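Local atomic coordinates of protein (tenascin) (Gallus gallus, PDB entry 1QR4), a protein that is an extracellular matrix protein, caught here as two consecutive fibronectin type III domains that probably bind heparin and contactin in adhesion. Residues Y71-V76 against T87-S92; Y125-V130 against Y160-I165. All blocks are in the same frame, centred on the assembly; numbering follows the deposited sequence.

Contact 1: residues Y71-V76 against T87-S92; sequences YTISLV and TTIKGS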
loop_
_atom_site.group_PDB
_atom_site.type_symbol
_atom_site.label_atom_id
_atom_site.label_comp_id
_atom_site.label_asym_id
_atom_site.label_seq_id
_atom_site.Cartn_x
_atom_site.Cartn_y
_atom_site.Cartn_z
ATOM N N TYR A 71 -10.556 -0.880 6.369
ATOM C CA TYR A 71 -10.781 -0.655 7.794
ATOM C C TYR A 71 -11.911 0.339 8.077
ATOM O O TYR A 71 -12.074 1.348 7.384
ATOM C CB TYR A 71 -9.520 -0.101 8.465
ATOM C CG TYR A 71 -8.371 -1.056 8.565
ATOM C CD1 TYR A 71 -7.407 -1.123 7.561
ATOM C CD2 TYR A 71 -8.212 -1.861 9.681
ATOM C CE1 TYR A 71 -6.316 -1.962 7.667
ATOM C CE2 TYR A 71 -7.120 -2.706 9.795
ATOM C CZ TYR A 71 -6.176 -2.749 8.781
ATOM O OH TYR A 71 -5.092 -3.586 8.885
ATOM N N THR A 72 -12.682 0.060 9.116
ATOM C CA THR A 72 -13.733 0.966 9.509
ATOM C C THR A 72 -13.047 1.802 10.571
ATOM O O THR A 72 -12.620 1.272 11.598
ATOM C CB THR A 72 -14.925 0.218 10.116
ATOM O OG1 THR A 72 -15.491 -0.645 9.124
ATOM C CG2 THR A 72 -15.990 1.200 10.590
ATOM N N ILE A 73 -12.860 3.086 10.292
ATOM C CA ILE A 73 -12.204 3.962 11.250
ATOM C C ILE A 73 -13.203 4.920 11.871
ATOM O O ILE A 73 -13.983 5.555 11.166
ATOM C CB ILE A 73 -11.057 4.789 10.585
ATOM C CG1 ILE A 73 -10.031 3.852 9.946
ATOM C CG2 ILE A 73 -10.327 5.635 11.639
ATOM C CD1 ILE A 73 -9.094 4.518 8.953
ATOM N N SER A 74 -13.175 5.010 13.195
ATOM C CA SER A 74 -14.042 5.921 13.930
ATOM C C SER A 74 -13.299 6.679 15.026
ATOM O O SER A 74 -12.536 6.119 15.813
ATOM C CB SER A 74 -15.273 5.203 14.504
ATOM O OG SER A 74 -14.906 4.123 15.340
ATOM N N LEU A 75 -13.541 7.977 15.049
ATOM C CA LEU A 75 -12.929 8.869 16.009
ATOM C C LEU A 75 -14.017 9.460 16.886
ATOM O O LEU A 75 -15.118 9.755 16.419
ATOM C CB LEU A 75 -12.210 9.991 15.271
ATOM C CG LEU A 75 -11.380 10.903 16.147
ATOM C CD1 LEU A 75 -10.216 10.134 16.725
ATOM C CD2 LEU A 75 -10.906 12.032 15.313
ATOM N N VAL A 76 -13.680 9.678 18.148
ATOM C CA VAL A 76 -14.611 10.225 19.112
ATOM C C VAL A 76 -13.886 11.088 20.139
ATOM O O VAL A 76 -12.772 10.770 20.553
ATOM C CB VAL A 76 -15.362 9.084 19.840
ATOM C CG1 VAL A 76 -14.384 8.073 20.388
ATOM C CG2 VAL A 76 -16.206 9.635 20.964
ATOM N N THR A 87 -17.499 9.683 14.728
ATOM C CA THR A 87 -17.375 10.156 13.362
ATOM C C THR A 87 -16.727 8.963 12.652
ATOM O O THR A 87 -15.675 8.483 13.073
ATOM C CB THR A 87 -16.514 11.393 13.299
ATOM O OG1 THR A 87 -17.026 12.346 14.231
ATOM C CG2 THR A 87 -16.559 12.003 11.914
ATOM N N THR A 88 -17.376 8.451 11.612
ATOM C CA THR A 88 -16.864 7.273 10.939
ATOM C C THR A 88 -16.574 7.352 9.451
ATOM O O THR A 88 -17.243 8.072 8.704
ATOM C CB THR A 88 -17.804 6.085 11.186
ATOM O OG1 THR A 88 -17.833 5.787 12.590
ATOM C CG2 THR A 88 -17.344 4.850 10.426
ATOM N N ILE A 89 -15.536 6.622 9.046
ATOM C CA ILE A 89 -15.123 6.515 7.652
ATOM C C ILE A 89 -14.453 5.165 7.445
ATOM O O ILE A 89 -14.066 4.476 8.401
ATOM C CB ILE A 89 -14.073 7.571 7.204
ATOM C CG1 ILE A 89 -12.809 7.464 8.056
ATOM C CG2 ILE A 89 -14.655 8.954 7.185
ATOM C CD1 ILE A 89 -11.537 7.865 7.327
ATOM N N LYS A 90 -14.296 4.822 6.172
ATOM C CA LYS A 90 -13.646 3.596 5.769
ATOM C C LYS A 90 -12.439 3.948 4.915
ATOM O O LYS A 90 -12.441 4.908 4.141
ATOM C CB LYS A 90 -14.599 2.704 4.985
ATOM C CG LYS A 90 -15.692 2.090 5.831
ATOM C CD LYS A 90 -16.584 1.171 5.008
ATOM C CE LYS A 90 -17.647 0.531 5.882
ATOM N NZ LYS A 90 -18.469 1.558 6.584
ATOM N N GLY A 91 -11.382 3.186 5.111
ATOM C CA GLY A 91 -10.164 3.397 4.367
ATOM C C GLY A 91 -9.500 2.048 4.218
ATOM O O GLY A 91 -9.417 1.267 5.171
ATOM N N SER A 92 -9.095 1.737 2.998
ATOM C CA SER A 92 -8.433 0.483 2.736
ATOM C C SER A 92 -6.984 0.760 2.368
ATOM O O SER A 92 -6.679 1.781 1.747
ATOM C CB SER A 92 -9.145 -0.246 1.605
ATOM O OG SER A 92 -9.350 0.623 0.511
#
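Ile73 and Ile89 face each other as a hydrogen-bonded antiparallel pair, in the middle of the hairpin formed by the last two strands (F and G) of a fibronectin type III beta-sandwich. Ile73 N reaches Ile89 O at 2.6 Å and Ile89 N reaches Ile73 O at 2.8 Å. Tyr71 with Gly91 and Leu75 with Thr87 repeat this two-bond pairing. Beyond the backbone, CG1 of Ile89 meets CB of Ile73 at 4.1 Å; with chi1 at 59° it is held between its own backbone N and carbonyl carbon and faces Ile73 O as well. The face that carries Ile73 and Ile89 turns inward: Leu23 and Leu25 of the opposing sheet meet Ile73, and Leu13 and Val15 meet Ile89.

On the other face CG2 of Thr72 and CG2 of Thr88 touch at 3.9 Å. Lys90, part of the putative heparin-binding site, runs alongside Thr72 in the same direction, its CE 4.1 Å from Thr72 OG1. Back on the face of Ile73, the Tyr71 hydroxyl accepts a hydrogen bond from the backbone N-H of Asp66, making a tyrosine corner that ties strand 70-78 to the loop before it. At the edge of the Tyr71 ring, close to its plane, Gly91 O lies 3.9 Å from Tyr71 CD1.

Contact 2: residues Y125-V130 against Y160-I165; sequences YRVSYV and YNVNII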
loop_
_atom_site.group_PDB
_atom_site.type_symbol
_atom_site.label_atom_id
_atom_site.label_comp_id
_atom_site.label_asym_id
_atom_site.label_seq_id
_atom_site.Cartn_x
_atom_site.Cartn_y
_atom_site.Cartn_z
ATOM N N TYR A 125 0.574 -9.515 -11.829
ATOM C CA TYR A 125 1.769 -8.689 -11.632
ATOM C C TYR A 125 2.111 -7.984 -12.938
ATOM O O TYR A 125 2.041 -8.593 -14.000
ATOM C CB TYR A 125 2.976 -9.544 -11.254
ATOM C CG TYR A 125 2.856 -10.296 -9.957
ATOM C CD1 TYR A 125 3.136 -9.675 -8.745
ATOM C CD2 TYR A 125 2.495 -11.642 -9.940
ATOM C CE1 TYR A 125 3.062 -10.374 -7.546
ATOM C CE2 TYR A 125 2.414 -12.350 -8.744
ATOM C CZ TYR A 125 2.701 -11.708 -7.556
ATOM O OH TYR A 125 2.635 -12.403 -6.375
ATOM N N ARG A 126 2.453 -6.701 -12.878
ATOM C CA ARG A 126 2.847 -5.985 -14.088
ATOM C C ARG A 126 4.366 -5.752 -14.080
ATOM O O ARG A 126 4.899 -4.942 -13.303
ATOM C CB ARG A 126 2.072 -4.676 -14.257
ATOM C CG ARG A 126 1.024 -4.754 -15.364
ATOM C CD ARG A 126 0.542 -3.374 -15.817
ATOM N NE ARG A 126 -0.520 -2.837 -14.967
ATOM C CZ ARG A 126 -1.782 -3.261 -14.985
ATOM N NH1 ARG A 126 -2.152 -4.235 -15.810
ATOM N NH2 ARG A 126 -2.679 -2.701 -14.182
ATOM N N VAL A 127 5.054 -6.543 -14.903
ATOM C CA VAL A 127 6.505 -6.492 -15.045
ATOM C C VAL A 127 6.898 -5.610 -16.213
ATOM O O VAL A 127 6.730 -5.996 -17.369
ATOM C CB VAL A 127 7.092 -7.900 -15.312
ATOM C CG1 VAL A 127 8.600 -7.833 -15.361
ATOM C CG2 VAL A 127 6.641 -8.880 -14.245
ATOM N N SER A 128 7.407 -4.422 -15.918
ATOM C CA SER A 128 7.852 -3.532 -16.982
ATOM C C SER A 128 9.391 -3.538 -17.082
ATOM O O SER A 128 10.085 -3.859 -16.117
ATOM C CB SER A 128 7.332 -2.111 -16.750
ATOM O OG SER A 128 7.977 -1.492 -15.650
ATOM N N TYR A 129 9.921 -3.252 -18.265
ATOM C CA TYR A 129 11.367 -3.212 -18.435
ATOM C C TYR A 129 11.762 -2.270 -19.560
ATOM O O TYR A 129 11.131 -2.246 -20.620
ATOM C CB TYR A 129 11.962 -4.620 -18.650
ATOM C CG TYR A 129 11.561 -5.298 -19.936
ATOM C CD1 TYR A 129 12.143 -4.928 -21.153
ATOM C CD2 TYR A 129 10.562 -6.273 -19.948
ATOM C CE1 TYR A 129 11.736 -5.503 -22.346
ATOM C CE2 TYR A 129 10.144 -6.858 -21.143
ATOM C CZ TYR A 129 10.733 -6.464 -22.334
ATOM O OH TYR A 129 10.312 -7.007 -23.521
ATOM N N VAL A 130 12.799 -1.476 -19.310
ATOM C CA VAL A 130 13.283 -0.523 -20.302
ATOM C C VAL A 130 14.774 -0.244 -20.067
ATOM O O VAL A 130 15.260 -0.343 -18.930
ATOM C CB VAL A 130 12.464 0.801 -20.225
ATOM C CG1 VAL A 130 12.897 1.642 -19.019
ATOM C CG2 VAL A 130 12.553 1.587 -21.535
ATOM N N TYR A 160 19.088 -2.865 -18.072
ATOM C CA TYR A 160 17.640 -2.736 -18.125
ATOM C C TYR A 160 16.992 -2.424 -16.787
ATOM O O TYR A 160 17.216 -3.143 -15.811
ATOM C CB TYR A 160 17.046 -4.041 -18.660
ATOM C CG TYR A 160 17.057 -4.170 -20.169
ATOM C CD1 TYR A 160 16.193 -3.402 -20.952
ATOM C CD2 TYR A 160 17.889 -5.092 -20.816
ATOM C CE1 TYR A 160 16.146 -3.548 -22.344
ATOM C CE2 TYR A 160 17.850 -5.248 -22.211
ATOM C CZ TYR A 160 16.968 -4.472 -22.969
ATOM O OH TYR A 160 16.860 -4.626 -24.338
ATOM N N ASN A 161 16.190 -1.361 -16.736
ATOM C CA ASN A 161 15.464 -1.000 -15.510
ATOM C C ASN A 161 14.224 -1.899 -15.490
ATOM O O ASN A 161 13.425 -1.852 -16.416
ATOM C CB ASN A 161 15.037 0.462 -15.560
ATOM C CG ASN A 161 15.753 1.324 -14.524
ATOM O OD1 ASN A 161 16.092 0.866 -13.430
ATOM N ND2 ASN A 161 15.953 2.597 -14.858
ATOM N N VAL A 162 14.087 -2.736 -14.466
ATOM C CA VAL A 162 12.962 -3.661 -14.386
ATOM C C VAL A 162 12.128 -3.479 -13.151
ATOM O O VAL A 162 12.564 -3.793 -12.053
ATOM C CB VAL A 162 13.423 -5.136 -14.412
ATOM C CG1 VAL A 162 12.240 -6.081 -14.177
ATOM C CG2 VAL A 162 14.087 -5.447 -15.740
ATOM N N ASN A 163 10.880 -3.083 -13.379
ATOM C CA ASN A 163 9.899 -2.836 -12.333
ATOM C C ASN A 163 8.837 -3.920 -12.320
ATOM O O ASN A 163 8.436 -4.435 -13.365
ATOM C CB ASN A 163 9.219 -1.498 -12.584
ATOM C CG ASN A 163 10.213 -0.370 -12.821
ATOM O OD1 ASN A 163 10.362 0.118 -13.943
ATOM N ND2 ASN A 163 10.884 0.064 -11.760
ATOM N N ILE A 164 8.384 -4.262 -11.126
ATOM C CA ILE A 164 7.341 -5.265 -10.944
ATOM C C ILE A 164 6.297 -4.676 -9.992
ATOM O O ILE A 164 6.642 -4.097 -8.954
ATOM C CB ILE A 164 7.909 -6.565 -10.369
ATOM C CG1 ILE A 164 8.969 -7.120 -11.328
ATOM C CG2 ILE A 164 6.789 -7.584 -10.163
ATOM C CD1 ILE A 164 9.686 -8.352 -10.813
ATOM N N ILE A 165 5.024 -4.794 -10.370
ATOM C CA ILE A 165 3.922 -4.251 -9.577
ATOM C C ILE A 165 2.857 -5.301 -9.365
ATOM O O ILE A 165 2.587 -6.083 -10.272
ATOM C CB ILE A 165 3.275 -3.075 -10.331
ATOM C CG1 ILE A 165 4.168 -1.847 -10.259
ATOM C CG2 ILE A 165 1.913 -2.747 -9.781
ATOM C CD1 ILE A 165 3.685 -0.693 -11.107
HETATM O O HOH W 1 10.484 -0.065 -16.964
#
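Val127 and Ile164 run next to each other, directed to the same side of the sheet, CG1 of Val127 and CG1 of Ile164 being 4.1 Å apart. With its CG1 anti to the backbone N (chi1 -176°) and set beside the carbonyl carbon, Val127 also extends that methyl toward CG1 of Val162. Val162 in turn places its other branch, CG2, 3.7 Å from CB of Tyr129. At the end of this row the rings of Tyr129 and Tyr160 approach through their CD1 atoms, separated by 4.3 Å. Ile101 and Phe103 on the opposing sheet close over Val162, and Ile101 also touches Ile164.

Six backbone hydrogen bonds run between the strands in three reciprocal pairs: Arg126 with Ile165, Ser128 with Asn163, and Val130 with Asn161. The pairs between them are non-hydrogen-bonded, and there CA-H...O contacts fill in, as from Tyr129 CA to Asn161 O at 3.2 Å. These are the two central strands, C and F, of the four-stranded sheet of a fibronectin type III domain; strand 138-143 flanks 124-131, with backbone hydrogen bonds to Val127, and strand 171-181 flanks 159-168, with bonds to Val162 and Ile164. The hydroxyl of Tyr160 accepts a hydrogen bond from the backbone N-H of Val155, the tyrosine corner of this domain.

Polar side chains meet on the opposite face of the sheet. Ser128 OG approaches CB of Asn163 at 3.3 Å. One water joins the two residues, giving a hydrogen to Asn163 OD1 at 3.0 Å and bonding to Ser128 OG at 3.2 Å; its third bond, to the carbonyl oxygen of Asn161, is weak. Farther along this face CB of Arg126 faces CB of Ile165 at 4.4 Å, while the poorly ordered guanidinium leads away toward Glu172, its long, weak ion pair through NH2 being uncertain.

Overall arrangement
Contacts 1 and 2 sit in successive fibronectin type III domains, on opposite sides of the centre of the chain, and contact 1 comes wholly before contact 2 in the sequence. Their centres are 35 Å apart and their nearest atoms about 15 Å, without touching. Each lies in a four-stranded antiparallel sheet with the same strand order, and strand 70-78 of the first domain corresponds to strand 159-168 of the second. Contact 1 joins 70-78 to its outer neighbour, 87-92, across a short connection, whereas contact 2 joins 159-168 to the other central strand, 124-131, its segments 30 residues apart at their closest ends. Only contact 1 holds a residue of the putative heparin-binding site.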